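Local atomic coordinates of peptidase S9 prolyl oligopeptidase catalytic domain-containing protein (Pyrococcus horikoshii, PDB entry 4HXF), a protein that probably cleaves peptides as a serine peptidase of the prolyl oligopeptidase family, an acylaminoacyl peptidase that assembles into a self-compartmentalizing hexamer. Residues 587-590 with 591-595; 468-471 with 472-476. One frame throughout, in Å; residues are numbered along the deposited sequence.

Interaction 1: 587-590 with 591-595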
loop_
_atom_site.group_PDB
_atom_site.type_symbol
_atom_site.label_atom_id
_atom_site.label_comp_id
_atom_site.label_asym_id
_atom_site.label_seq_id
_atom_site.Cartn_x
_atom_site.Cartn_y
_atom_site.Cartn_z
ATOM N N ARG A 587 -22.199 -15.237 -2.120
ATOM C CA ARG A 587 -21.738 -15.987 -3.307
ATOM C C ARG A 587 -21.665 -17.483 -3.070
ATOM O O ARG A 587 -22.040 -18.344 -3.929
ATOM C CB ARG A 587 -20.344 -15.455 -3.761
ATOM C CG ARG A 587 -19.825 -15.982 -5.104
ATOM C CD ARG A 587 -18.401 -15.473 -5.411
ATOM N NE ARG A 587 -17.458 -15.984 -4.402
ATOM C CZ ARG A 587 -16.555 -15.282 -3.715
ATOM N NH1 ARG A 587 -16.362 -13.958 -3.902
ATOM N NH2 ARG A 587 -15.823 -15.872 -2.788
ATOM N N HIS A 588 -21.191 -17.860 -1.900
ATOM C CA HIS A 588 -21.265 -19.247 -1.441
ATOM C C HIS A 588 -22.696 -19.828 -1.504
ATOM O O HIS A 588 -22.969 -20.886 -2.062
ATOM C CB HIS A 588 -20.687 -19.259 -0.014
ATOM C CG HIS A 588 -20.961 -20.496 0.814
ATOM N ND1 HIS A 588 -19.991 -21.041 1.634
ATOM C CD2 HIS A 588 -22.087 -21.244 1.018
ATOM C CE1 HIS A 588 -20.541 -22.018 2.368
ATOM N NE2 HIS A 588 -21.797 -22.195 1.994
ATOM N N ARG A 589 -23.664 -19.064 -0.959
ATOM C CA ARG A 589 -25.008 -19.537 -0.956
ATOM C C ARG A 589 -25.629 -19.638 -2.324
ATOM O O ARG A 589 -26.337 -20.584 -2.602
ATOM C CB ARG A 589 -25.836 -18.564 -0.092
ATOM C CG ARG A 589 -25.596 -18.752 1.401
ATOM C CD ARG A 589 -26.355 -17.702 2.189
ATOM N NE ARG A 589 -27.728 -18.040 2.105
ATOM C CZ ARG A 589 -28.752 -17.168 2.301
ATOM N NH1 ARG A 589 -28.488 -15.937 2.691
ATOM N NH2 ARG A 589 -30.041 -17.565 2.145
ATOM N N MET A 590 -25.340 -18.686 -3.193
ATOM C CA MET A 590 -25.792 -18.711 -4.601
ATOM C C MET A 590 -25.324 -20.012 -5.304
ATOM O O MET A 590 -26.086 -20.687 -5.999
ATOM C CB MET A 590 -25.263 -17.484 -5.257
ATOM C CG MET A 590 -25.647 -17.373 -6.697
ATOM S SD MET A 590 -24.495 -18.158 -7.809
ATOM C CE MET A 590 -22.926 -17.373 -7.381
ATOM N N LYS A 591 -24.048 -20.360 -5.067
ATOM C CA LYS A 591 -23.420 -21.543 -5.723
ATOM C C LYS A 591 -24.043 -22.795 -5.153
ATOM O O LYS A 591 -24.370 -23.727 -5.939
ATOM C CB LYS A 591 -21.907 -21.616 -5.552
ATOM C CG LYS A 591 -21.195 -20.506 -6.385
ATOM C CD LYS A 591 -19.700 -20.505 -6.131
ATOM C CE LYS A 591 -19.104 -19.471 -7.047
ATOM N NZ LYS A 591 -17.653 -19.274 -6.799
ATOM N N ARG A 592 -24.337 -22.834 -3.860
ATOM C CA ARG A 592 -25.058 -23.976 -3.311
ATOM C C ARG A 592 -26.429 -24.111 -3.906
ATOM O O ARG A 592 -26.843 -25.225 -4.283
ATOM C CB ARG A 592 -25.154 -23.915 -1.770
ATOM C CG ARG A 592 -25.998 -25.039 -1.217
ATOM C CD ARG A 592 -26.191 -25.009 0.260
ATOM N NE ARG A 592 -27.366 -25.832 0.629
ATOM C CZ ARG A 592 -28.640 -25.473 0.509
ATOM N NH1 ARG A 592 -29.607 -26.333 0.811
ATOM N NH2 ARG A 592 -28.987 -24.247 0.149
ATOM N N TYR A 593 -27.187 -23.005 -3.980
ATOM C CA TYR A 593 -28.517 -23.101 -4.570
ATOM C C TYR A 593 -28.479 -23.588 -6.013
ATOM O O TYR A 593 -29.343 -24.384 -6.441
ATOM C CB TYR A 593 -29.293 -21.786 -4.461
ATOM C CG TYR A 593 -29.677 -21.312 -3.054
ATOM C CD1 TYR A 593 -29.349 -20.012 -2.616
ATOM C CD2 TYR A 593 -30.360 -22.120 -2.224
ATOM C CE1 TYR A 593 -29.796 -19.579 -1.376
ATOM C CE2 TYR A 593 -30.743 -21.736 -0.934
ATOM C CZ TYR A 593 -30.450 -20.425 -0.537
ATOM O OH TYR A 593 -30.851 -19.995 0.713
ATOM N N LYS A 594 -27.470 -23.164 -6.787
ATOM C CA LYS A 594 -27.433 -23.518 -8.186
ATOM C C LYS A 594 -27.061 -25.019 -8.304
ATOM O O LYS A 594 -27.648 -25.809 -9.095
ATOM C CB LYS A 594 -26.383 -22.663 -8.873
ATOM C CG LYS A 594 -26.221 -23.030 -10.337
ATOM C CD LYS A 594 -27.497 -22.880 -11.163
ATOM C CE LYS A 594 -27.241 -22.919 -12.676
ATOM N NZ LYS A 594 -28.468 -22.927 -13.545
ATOM N N LEU A 595 -26.132 -25.501 -7.435
ATOM C CA LEU A 595 -25.800 -26.954 -7.370
ATOM C C LEU A 595 -27.028 -27.802 -7.032
ATOM O O LEU A 595 -27.301 -28.831 -7.653
ATOM C CB LEU A 595 -24.702 -27.281 -6.344
ATOM C CG LEU A 595 -23.260 -26.864 -6.606
ATOM C CD1 LEU A 595 -22.398 -27.064 -5.356
ATOM C CD2 LEU A 595 -22.749 -27.705 -7.797
HETATM O O HOH W 1 -27.354 -21.805 0.070
#
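R589 runs alongside Y593, one helical turn further on, the two side chains pointing the same way. R589 leaves the backbone with CG beside its own N and bends at chi3 (72°), which swings the guanidinium round to the tyrosine hydroxyl. NH2 of R589 donates to Y593 OH at 2.9 Å, and the bond is fairly straight at 157°. Y593 OH lies only slightly out of the guanidinium plane; the guanidinium and ring planes stand 65° apart, and the two groups meet at their edges. With R589 NE bonded to S581 O and NH1 to the hydroxyl of Y41, all three guanidinium nitrogens of this buried arginine are engaged. A phenylalanine in place of Y593 would probably leave NH2 without this acceptor and the guanidinium less firmly held at that corner.

R589 O takes the backbone N-H of Y593 and a water whose oxygen is 3.1 Å from it. That water also accepts from R592 NH2 at 2.9 Å and sits over the centre of the tyrosine ring. This is the N-terminal part of helix 586-605, packed beside strand 568-573, outermost within this chain in the alpha/beta-hydrolase sheet; R592 itself reaches E488 and E399 in salt bridges. On another side R587 and K591 also run side by side, R587 NE and K591 NZ 4.1 Å apart. Their like charges are probably offset by acids of the second subunit: D130 of that subunit bridges both, and its D128 pairs with K591.

Interaction 2: 468-471 with 472-476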
loop_
_atom_site.group_PDB
_atom_site.type_symbol
_atom_site.label_atom_id
_atom_site.label_comp_id
_atom_site.label_asym_id
_atom_site.label_seq_id
_atom_site.Cartn_x
_atom_site.Cartn_y
_atom_site.Cartn_z
ATOM N N GLY A 468 -31.753 -34.161 8.668
ATOM C CA GLY A 468 -32.419 -34.381 7.419
ATOM C C GLY A 468 -31.455 -35.026 6.400
ATOM O O GLY A 468 -31.887 -35.736 5.494
ATOM N N GLY A 469 -30.187 -34.699 6.561
ATOM C CA GLY A 469 -29.088 -35.319 5.764
ATOM C C GLY A 469 -28.861 -36.761 6.178
ATOM O O GLY A 469 -28.803 -37.703 5.342
ATOM N N TYR A 470 -28.804 -37.039 7.496
ATOM C CA TYR A 470 -28.850 -38.407 8.007
ATOM C C TYR A 470 -29.983 -39.145 7.330
ATOM O O TYR A 470 -29.904 -40.303 6.930
ATOM C CB TYR A 470 -29.102 -38.354 9.563
ATOM C CG TYR A 470 -29.519 -39.711 10.104
ATOM C CD1 TYR A 470 -28.646 -40.713 10.239
ATOM C CD2 TYR A 470 -30.814 -39.946 10.488
ATOM C CE1 TYR A 470 -29.038 -41.929 10.735
ATOM C CE2 TYR A 470 -31.252 -41.120 11.009
ATOM C CZ TYR A 470 -30.307 -42.158 11.162
ATOM O OH TYR A 470 -30.732 -43.423 11.648
ATOM N N MET A 471 -31.193 -38.560 7.398
ATOM C CA MET A 471 -32.349 -39.316 6.911
ATOM C C MET A 471 -32.408 -39.512 5.394
ATOM O O MET A 471 -32.871 -40.539 4.941
ATOM C CB MET A 471 -33.636 -38.635 7.275
ATOM C CG MET A 471 -34.915 -39.443 7.047
ATOM S SD MET A 471 -35.020 -40.839 8.186
ATOM C CE MET A 471 -35.073 -40.068 9.773
ATOM N N THR A 472 -31.824 -38.616 4.641
ATOM C CA THR A 472 -31.608 -38.790 3.219
ATOM C C THR A 472 -30.645 -39.958 2.984
ATOM O O THR A 472 -30.886 -40.834 2.166
ATOM C CB THR A 472 -31.022 -37.494 2.566
ATOM O OG1 THR A 472 -32.021 -36.449 2.658
ATOM C CG2 THR A 472 -30.693 -37.671 1.085
ATOM N N ASN A 473 -29.515 -39.920 3.694
ATOM C CA ASN A 473 -28.556 -41.063 3.646
ATOM C C ASN A 473 -29.238 -42.393 3.916
ATOM O O ASN A 473 -29.135 -43.435 3.234
ATOM C CB ASN A 473 -27.402 -40.899 4.653
ATOM C CG ASN A 473 -26.525 -39.700 4.425
ATOM O OD1 ASN A 473 -26.489 -39.101 3.333
ATOM N ND2 ASN A 473 -25.736 -39.342 5.492
ATOM N N TRP A 474 -30.013 -42.389 5.013
ATOM C CA TRP A 474 -30.691 -43.579 5.502
ATOM C C TRP A 474 -31.689 -44.073 4.532
ATOM O O TRP A 474 -31.726 -45.245 4.145
ATOM C CB TRP A 474 -31.343 -43.225 6.814
ATOM C CG TRP A 474 -31.954 -44.420 7.535
ATOM C CD1 TRP A 474 -33.274 -44.566 7.795
ATOM C CD2 TRP A 474 -31.273 -45.521 8.252
ATOM N NE1 TRP A 474 -33.520 -45.705 8.491
ATOM C CE2 TRP A 474 -32.326 -46.342 8.810
ATOM C CE3 TRP A 474 -29.957 -45.945 8.394
ATOM C CZ2 TRP A 474 -32.061 -47.411 9.594
ATOM C CZ3 TRP A 474 -29.689 -47.077 9.123
ATOM C CH2 TRP A 474 -30.691 -47.825 9.717
ATOM N N ALA A 475 -32.497 -43.168 3.999
ATOM C CA ALA A 475 -33.541 -43.491 3.046
ATOM C C ALA A 475 -32.972 -44.187 1.792
ATOM O O ALA A 475 -33.530 -45.191 1.279
ATOM C CB ALA A 475 -34.247 -42.212 2.601
ATOM N N LEU A 476 -31.806 -43.708 1.356
ATOM C CA LEU A 476 -31.240 -44.302 0.123
ATOM C C LEU A 476 -30.651 -45.665 0.414
ATOM O O LEU A 476 -30.515 -46.515 -0.474
ATOM C CB LEU A 476 -30.155 -43.410 -0.475
ATOM C CG LEU A 476 -30.648 -42.407 -1.512
ATOM C CD1 LEU A 476 -31.928 -41.670 -1.268
ATOM C CD2 LEU A 476 -29.446 -41.576 -2.076
#
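Regular i-to-i+4 bonds carry the backbone of 468-476 as one helix, the straightest being N473 N to G469 O at 2.9 Å and 176°. T472 adds a second bond to the turn: its OG1 donates to G468 O at 2.9 Å, while its own N reaches the same oxygen at 3.0 Å from the other face of the carbonyl plane. The hydroxyl can fold back like this because chi1 of -66° sets OG1 beside the backbone N. Further round, Y470 and W474 lie side by side with planes only 16° apart, yet slid so far that the rings barely overlap. The phenol oxygen, Y470 OH, sits over one face of the indole, 4.0 Å from W474 CD2; this oxygen is held by L525 O. M471, its chain bent at chi2 and chi3, makes a Met-aromatic contact obliquely, with SD 4.1 Å from W474 CD1. N473 turns its amide to S487 and I491, and W474 NE1 is bonded to G434 O.

Helix 467-478 links parallel strands 460-465 and 484-488 in a beta-alpha-beta unit of the hydrolase domain. T472, A475 and L476 rest on I462 of the first strand, N473 and L476 reach strand 538-543, and M471 and A475 lean on helix 436-451.

How the interactions relate
Both contacts lie within single helices of the alpha/beta-hydrolase domain, with centres 21 Å apart and nearest atoms about 10 Å apart, so they do not touch. They flank the central sheet: helix 467-478 and helix 586-605 both pack on its strands, and strand 484-488 connects them, its S487 bonding N473 of interaction 2 and its E488 pairing with R592 of interaction 1. G468 in interaction 2 belongs to what is probably the nucleophile elbow around S466, and lies about 7 Å from the bound chloromethyl ketone inhibitor. The side chain of R592 is about 12 Å from that ligand. Of the two, interaction 1 alone meets another subunit.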